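Local coordinates for protein archaeal actin homolog (Thermoplasma acidophilum, PDB 2FSJ) that polymerizes into bundles of helical filaments in a reaction that needs a nucleoside triphosphate and runs best with ATP, at residues A[165-170]-A[340-345]; A[173-178]-A[331-336]. All blocks are in the same frame, centred on the assembly; numbering follows the deposited sequence.

Interaction 1 of 2, residues A[165-170]-A[340-345]; sequences RLIMRP and DAAERS
I167 reaches from the strand onto the last turn of the C-terminal helix, and every carbon of its side chain past CA finds something there. CB sits 4.0 Å from A342 CB. With chi1 at -63°, CG2 stands anti to the backbone N and comes down on the helix backbone, 4.0 Å from A342 CA. CG1 swings the other way, toward the chain end, to lie 3.6 Å from S345 OG, and CD1 beyond it closes to 3.4 Å on the same oxygen. Strand 158-170 belongs to the large mixed sheet of the first domain of the actin fold, where helix 133-144 takes the alternate side chains L166 and M168 and helix 333-343 meets I167 and R169. Two residues before I167, the R165 guanidinium presents its edge to S345 CB, just past the helix, 3.4 Å from NH1. R169 lays one face of its guanidinium over A341 CB, which is 3.8 Å from NE. Its NH1 donates to M168 O (3.0 Å, 152°) from above the carbonyl plane, helping to fix the turn of the group. An alanine at R169 takes away that face and would probably leave the A341 methyl without this cover and M168 O without this donor.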
ATOM      1  N   ARG A 165      19.355  -0.269 -10.347  1.00 23.19           N
ATOM      2  CA  ARG A 165      19.247  -1.349  -9.364  1.00 22.60           C
ATOM      3  C   ARG A 165      17.942  -1.244  -8.648  1.00 20.62           C
ATOM      4  O   ARG A 165      17.496  -0.149  -8.365  1.00 18.65           O
ATOM      5  CB  ARG A 165      20.370  -1.274  -8.342  1.00 23.81           C
ATOM      6  CG  ARG A 165      20.448  -2.458  -7.421  1.00 28.85           C
ATOM      7  CD  ARG A 165      21.826  -2.754  -6.785  1.00 35.91           C
ATOM      8  NE  ARG A 165      22.767  -1.640  -6.894  1.00 41.25           N
ATOM      9  CZ  ARG A 165      23.092  -0.804  -5.912  1.00 45.29           C
ATOM     10  NH1 ARG A 165      22.558  -0.931  -4.699  1.00 47.01           N
ATOM     11  NH2 ARG A 165      23.963   0.180  -6.145  1.00 45.40           N
ATOM     12  N   LEU A 166      17.339  -2.405  -8.404  1.00 19.27           N
ATOM     13  CA  LEU A 166      16.136  -2.526  -7.628  1.00 17.86           C
ATOM     14  C   LEU A 166      16.464  -3.379  -6.412  1.00 18.81           C
ATOM     15  O   LEU A 166      16.874  -4.547  -6.568  1.00 19.57           O
ATOM     16  CB  LEU A 166      15.073  -3.180  -8.509  1.00 18.11           C
ATOM     17  CG  LEU A 166      13.675  -3.347  -7.980  1.00 18.89           C
ATOM     18  CD1 LEU A 166      13.034  -1.997  -7.633  1.00 19.92           C
ATOM     19  CD2 LEU A 166      12.835  -4.135  -8.990  1.00 18.60           C
ATOM     20  N   ILE A 167      16.289  -2.816  -5.214  1.00 16.56           N
ATOM     21  CA  ILE A 167      16.472  -3.519  -3.965  1.00 16.98           C
ATOM     22  C   ILE A 167      15.059  -3.782  -3.397  1.00 16.47           C
ATOM     23  O   ILE A 167      14.226  -2.887  -3.378  1.00 15.53           O
ATOM     24  CB  ILE A 167      17.313  -2.690  -2.997  1.00 17.11           C
ATOM     25  CG1 ILE A 167      18.750  -2.461  -3.565  1.00 19.43           C
ATOM     26  CG2 ILE A 167      17.362  -3.324  -1.572  1.00 18.16           C
ATOM     27  CD1 ILE A 167      19.512  -3.733  -3.842  1.00 21.51           C
ATOM     28  N   MET A 168      14.830  -5.001  -2.939  1.00 14.93           N
ATOM     29  CA  MET A 168      13.506  -5.458  -2.534  1.00 14.90           C
ATOM     30  C   MET A 168      13.524  -6.078  -1.156  1.00 14.96           C
ATOM     31  O   MET A 168      14.421  -6.857  -0.848  1.00 15.23           O
ATOM     32  CB  MET A 168      13.002  -6.495  -3.531  1.00 14.71           C
ATOM     33  CG  MET A 168      12.813  -5.954  -4.931  1.00 17.22           C
ATOM     34  SD  MET A 168      11.438  -4.828  -5.065  1.00 18.07           S
ATOM     35  CE  MET A 168       9.948  -5.958  -5.013  1.00 16.79           C
ATOM     36  N   ARG A 169      12.491  -5.802  -0.362  1.00 13.67           N
ATOM     37  CA  ARG A 169      12.296  -6.486   0.920  1.00 13.07           C
ATOM     38  C   ARG A 169      10.859  -6.953   1.001  1.00 12.41           C
ATOM     39  O   ARG A 169      10.031  -6.310   0.378  1.00 12.21           O
ATOM     40  CB  ARG A 169      12.540  -5.532   2.061  1.00 13.03           C
ATOM     41  CG  ARG A 169      13.992  -5.211   2.308  1.00 15.85           C
ATOM     42  CD  ARG A 169      14.845  -6.404   2.737  1.00 20.79           C
ATOM     43  NE  ARG A 169      16.221  -5.971   2.932  1.00 25.61           N
ATOM     44  CZ  ARG A 169      17.154  -5.928   1.980  1.00 28.56           C
ATOM     45  NH1 ARG A 169      16.905  -6.325   0.721  1.00 25.50           N
ATOM     46  NH2 ARG A 169      18.373  -5.506   2.301  1.00 30.62           N
ATOM     47  N   PRO A 170      10.553  -8.022   1.757  1.00 11.15           N
ATOM     48  CA  PRO A 170       9.166  -8.466   1.933  1.00 12.22           C
ATOM     49  C   PRO A 170       8.307  -7.396   2.556  1.00 11.04           C
ATOM     50  O   PRO A 170       8.761  -6.686   3.458  1.00 10.87           O
ATOM     51  CB  PRO A 170       9.302  -9.689   2.857  1.00 11.60           C
ATOM     52  CG  PRO A 170      10.637 -10.224   2.533  1.00 13.49           C
ATOM     53  CD  PRO A 170      11.462  -8.950   2.438  1.00 12.73           C
ATOM     54  N   ASP A 340      15.311   2.781   3.227  1.00 21.53           N
ATOM     55  CA  ASP A 340      16.424   2.505   4.159  1.00 23.66           C
ATOM     56  C   ASP A 340      17.271   1.320   3.676  1.00 23.86           C
ATOM     57  O   ASP A 340      18.523   1.391   3.637  1.00 23.55           O
ATOM     58  CB  ASP A 340      15.913   2.216   5.593  1.00 23.59           C
ATOM     59  CG  ASP A 340      15.432   3.469   6.356  1.00 30.13           C
ATOM     60  OD1 ASP A 340      15.538   4.615   5.840  1.00 36.59           O
ATOM     61  OD2 ASP A 340      14.888   3.393   7.505  1.00 34.93           O
ATOM     62  N   ALA A 341      16.608   0.223   3.300  1.00 23.67           N
ATOM     63  CA  ALA A 341      17.325  -0.937   2.783  1.00 23.31           C
ATOM     64  C   ALA A 341      18.099  -0.648   1.499  1.00 23.96           C
ATOM     65  O   ALA A 341      19.225  -1.134   1.348  1.00 25.09           O
ATOM     66  CB  ALA A 341      16.389  -2.153   2.575  1.00 23.43           C
ATOM     67  N   ALA A 342      17.555   0.125   0.571  1.00 24.74           N
ATOM     68  CA  ALA A 342      18.307   0.454  -0.640  1.00 26.20           C
ATOM     69  C   ALA A 342      19.542   1.331  -0.296  1.00 28.27           C
ATOM     70  O   ALA A 342      20.638   1.069  -0.784  1.00 28.28           O
ATOM     71  CB  ALA A 342      17.442   1.120  -1.671  1.00 26.47           C
ATOM     72  N   GLU A 343      19.343   2.349   0.536  1.00 29.55           N
ATOM     73  CA  GLU A 343      20.421   3.219   0.976  1.00 31.47           C
ATOM     74  C   GLU A 343      21.599   2.405   1.553  1.00 33.74           C
ATOM     75  O   GLU A 343      22.783   2.603   1.166  1.00 34.45           O
ATOM     76  CB  GLU A 343      19.895   4.212   2.009  1.00 31.31           C
ATOM     77  N   ARG A 344      21.275   1.479   2.456  1.00 34.74           N
ATOM     78  CA  ARG A 344      22.260   0.609   3.069  1.00 36.13           C
ATOM     79  C   ARG A 344      22.836  -0.433   2.098  1.00 37.82           C
ATOM     80  O   ARG A 344      23.545  -1.340   2.539  1.00 38.94           O
ATOM     81  CB  ARG A 344      21.665  -0.070   4.309  1.00 35.59           C
ATOM     82  N   SER A 345      22.518  -0.315   0.795  1.00 38.82           N
ATOM     83  CA  SER A 345      23.112  -1.131  -0.278  1.00 39.39           C
ATOM     84  C   SER A 345      24.351  -0.436  -0.880  1.00 39.22           C
ATOM     85  O   SER A 345      24.354   0.783  -1.102  1.00 39.03           O
ATOM     86  CB  SER A 345      22.088  -1.376  -1.396  1.00 39.57           C
ATOM     87  OG  SER A 345      21.695  -2.733  -1.434  1.00 42.10           O
TER

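Interaction 2 of 2, residues A[173-178]-A[331-336]; sequences VGAALY and QFANAL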
ATOM      1  N   VAL A 173       8.408  -6.445   6.380  1.00 11.40           N
ATOM      2  CA  VAL A 173       9.798  -6.314   6.811  1.00 12.41           C
ATOM      3  C   VAL A 173      10.243  -4.860   6.669  1.00 13.42           C
ATOM      4  O   VAL A 173      10.967  -4.379   7.526  1.00 12.69           O
ATOM      5  CB  VAL A 173      10.729  -7.266   6.015  1.00 12.12           C
ATOM      6  CG1 VAL A 173      12.216  -6.935   6.194  1.00 15.08           C
ATOM      7  CG2 VAL A 173      10.447  -8.693   6.414  1.00 14.95           C
ATOM      8  N   GLY A 174       9.822  -4.189   5.586  1.00 13.09           N
ATOM      9  CA  GLY A 174      10.078  -2.754   5.424  1.00 13.29           C
ATOM     10  C   GLY A 174       9.618  -1.967   6.640  1.00 12.30           C
ATOM     11  O   GLY A 174      10.397  -1.236   7.247  1.00 14.71           O
ATOM     12  N   ALA A 175       8.376  -2.154   7.060  1.00 11.56           N
ATOM     13  CA  ALA A 175       7.875  -1.467   8.210  1.00 11.26           C
ATOM     14  C   ALA A 175       8.645  -1.791   9.530  1.00 11.84           C
ATOM     15  O   ALA A 175       8.946  -0.899  10.338  1.00 11.27           O
ATOM     16  CB  ALA A 175       6.394  -1.761   8.385  1.00 10.58           C
ATOM     17  N   ALA A 176       8.891  -3.067   9.765  1.00 12.28           N
ATOM     18  CA  ALA A 176       9.628  -3.486  10.967  1.00 12.80           C
ATOM     19  C   ALA A 176      11.070  -2.885  11.016  1.00 13.08           C
ATOM     20  O   ALA A 176      11.565  -2.461  12.078  1.00 13.36           O
ATOM     21  CB  ALA A 176       9.662  -4.951  11.000  1.00 13.16           C
ATOM     22  N   LEU A 177      11.718  -2.802   9.868  1.00 13.46           N
ATOM     23  CA  LEU A 177      13.069  -2.237   9.814  1.00 14.51           C
ATOM     24  C   LEU A 177      13.021  -0.729  10.090  1.00 14.38           C
ATOM     25  O   LEU A 177      13.852  -0.220  10.822  1.00 14.84           O
ATOM     26  CB  LEU A 177      13.728  -2.506   8.479  1.00 15.59           C
ATOM     27  CG  LEU A 177      14.038  -3.948   8.099  1.00 18.71           C
ATOM     28  CD1 LEU A 177      14.380  -4.059   6.601  1.00 21.20           C
ATOM     29  CD2 LEU A 177      15.146  -4.487   8.981  1.00 21.83           C
ATOM     30  N   TYR A 178      12.003  -0.042   9.564  1.00 13.84           N
ATOM     31  CA  TYR A 178      11.800   1.379   9.856  1.00 14.10           C
ATOM     32  C   TYR A 178      11.547   1.621  11.343  1.00 14.02           C
ATOM     33  O   TYR A 178      12.216   2.440  12.005  1.00 13.20           O
ATOM     34  CB  TYR A 178      10.658   1.958   9.015  1.00 13.44           C
ATOM     35  CG  TYR A 178      10.296   3.358   9.430  1.00 13.33           C
ATOM     36  CD1 TYR A 178      11.213   4.410   9.228  1.00 18.94           C
ATOM     37  CD2 TYR A 178       9.114   3.644  10.002  1.00 14.64           C
ATOM     38  CE1 TYR A 178      10.925   5.667   9.578  1.00 19.57           C
ATOM     39  CE2 TYR A 178       8.810   4.957  10.397  1.00 16.56           C
ATOM     40  CZ  TYR A 178       9.721   5.956  10.150  1.00 21.67           C
ATOM     41  OH  TYR A 178       9.477   7.271  10.511  1.00 24.93           O
ATOM     42  N   GLN A 331       0.805   4.742   6.491  1.00 22.21           N
ATOM     43  CA  GLN A 331       0.713   4.461   5.071  1.00 21.72           C
ATOM     44  C   GLN A 331       2.097   4.374   4.476  1.00 18.24           C
ATOM     45  O   GLN A 331       2.269   3.842   3.415  1.00 19.44           O
ATOM     46  CB  GLN A 331      -0.123   5.547   4.362  1.00 22.88           C
ATOM     47  CG  GLN A 331      -1.616   5.461   4.790  1.00 28.35           C
ATOM     48  CD  GLN A 331      -2.658   5.212   3.677  1.00 34.09           C
ATOM     49  OE1 GLN A 331      -3.784   5.726   3.780  1.00 41.89           O
ATOM     50  NE2 GLN A 331      -2.329   4.401   2.675  1.00 31.86           N
ATOM     51  N   PHE A 332       3.089   4.874   5.190  1.00 15.15           N
ATOM     52  CA  PHE A 332       4.428   4.993   4.661  1.00 13.83           C
ATOM     53  C   PHE A 332       5.453   4.054   5.250  1.00 11.74           C
ATOM     54  O   PHE A 332       6.605   4.027   4.790  1.00  9.92           O
ATOM     55  CB  PHE A 332       4.915   6.426   4.894  1.00 13.57           C
ATOM     56  CG  PHE A 332       4.278   7.426   3.960  1.00 16.51           C
ATOM     57  CD1 PHE A 332       4.700   7.535   2.640  1.00 17.55           C
ATOM     58  CD2 PHE A 332       3.262   8.271   4.422  1.00 22.77           C
ATOM     59  CE1 PHE A 332       4.101   8.459   1.786  1.00 18.92           C
ATOM     60  CE2 PHE A 332       2.691   9.225   3.560  1.00 23.02           C
ATOM     61  CZ  PHE A 332       3.104   9.273   2.243  1.00 19.49           C
ATOM     62  N   ALA A 333       5.080   3.311   6.275  1.00 11.13           N
ATOM     63  CA  ALA A 333       6.091   2.594   7.054  1.00 12.01           C
ATOM     64  C   ALA A 333       6.900   1.645   6.193  1.00 10.88           C
ATOM     65  O   ALA A 333       8.150   1.554   6.321  1.00 12.70           O
ATOM     66  CB  ALA A 333       5.445   1.864   8.267  1.00 12.98           C
ATOM     67  N   ASN A 334       6.235   0.885   5.312  1.00 10.58           N
ATOM     68  CA  ASN A 334       6.979  -0.031   4.424  1.00 10.59           C
ATOM     69  C   ASN A 334       7.896   0.737   3.506  1.00 10.38           C
ATOM     70  O   ASN A 334       9.070   0.373   3.347  1.00  9.61           O
ATOM     71  CB  ASN A 334       6.041  -0.947   3.615  1.00  9.69           C
ATOM     72  CG  ASN A 334       5.549  -2.157   4.422  1.00 11.71           C
ATOM     73  OD1 ASN A 334       4.333  -2.465   4.475  1.00 16.02           O
ATOM     74  ND2 ASN A 334       6.488  -2.884   4.987  1.00  8.64           N
ATOM     75  N   ALA A 335       7.360   1.763   2.864  1.00 10.00           N
ATOM     76  CA  ALA A 335       8.157   2.574   1.907  1.00 10.25           C
ATOM     77  C   ALA A 335       9.396   3.168   2.558  1.00 11.19           C
ATOM     78  O   ALA A 335      10.465   3.198   1.951  1.00 10.88           O
ATOM     79  CB  ALA A 335       7.349   3.644   1.305  1.00 10.63           C
ATOM     80  N   LEU A 336       9.261   3.612   3.799  1.00 11.58           N
ATOM     81  CA  LEU A 336      10.405   4.178   4.553  1.00 12.35           C
ATOM     82  C   LEU A 336      11.473   3.103   4.810  1.00 13.44           C
ATOM     83  O   LEU A 336      12.644   3.336   4.600  1.00 12.14           O
ATOM     84  CB  LEU A 336       9.903   4.753   5.873  1.00 12.75           C
ATOM     85  CG  LEU A 336       9.134   6.058   5.722  1.00 12.85           C
ATOM     86  CD1 LEU A 336       8.228   6.282   6.920  1.00 12.24           C
ATOM     87  CD2 LEU A 336      10.085   7.321   5.494  1.00 16.89           C
TER
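The two helix starts come so close at A175 and N334 that their CA atoms are only 4.1 Å apart, and A175 CA directs its C-H at A333 O, 3.6 Å away with an angle of 147° at the hydrogen. G174 makes this approach possible: a CB on it would point at the other helix and land 2.7 Å from N334 O, a clash. Small side chains carry on the theme, with A175 CB against A333 CB at 3.7 Å. The N334 side chain reaches the backbone at G174 and A175.

One turn further on, the packing passes to larger groups. Y178 has CG anti to its backbone N (chi1 172°), which lays its ring alongside L336, the two side chains pointing the same way. L336 CD1 sits over one ring face in a CH-pi contact, 3.8 Å from the ring centroid of Y178 and 18° off the normal. L336 CB backs this up at the near end of the ring, 3.6 Å from Y178 CD1. The hydroxyl is tied down by a hydrogen bond to D329, just ahead of the second helix.

The ATP site is next door: Q331, assigned to nucleotide binding, precedes helix 333-343, and the N334 side chain is about 7 Å from that of K34, another ATP-site residue. As in actin relatives, helix 173-182 probably carries the chain across to the second domain and helix 333-343 returns it, so this close helix pair is consistent with the interdomain hinge of the actin fold, beside the nucleotide site.

How the interactions relate
Helix 333-343 is common to both contacts: its beginning packs in interaction 2 and its last turn in interaction 1, and the centres of the two contacts are about 12 Å apart. The partners on the other side are consecutive too, since strand 158-170 runs into helix 173-182. Interaction 2 is therefore nested along the chain inside interaction 1, and the intervening residues include the four-stranded sheet of the second domain. The two contacts just touch, D340 OD2 lying 4.2 Å from Y178 CD1. The returning C-terminal helix thus starts in the buried region beside the ATP site and ends near the surface against the first-domain sheet, closing the chain back onto that domain.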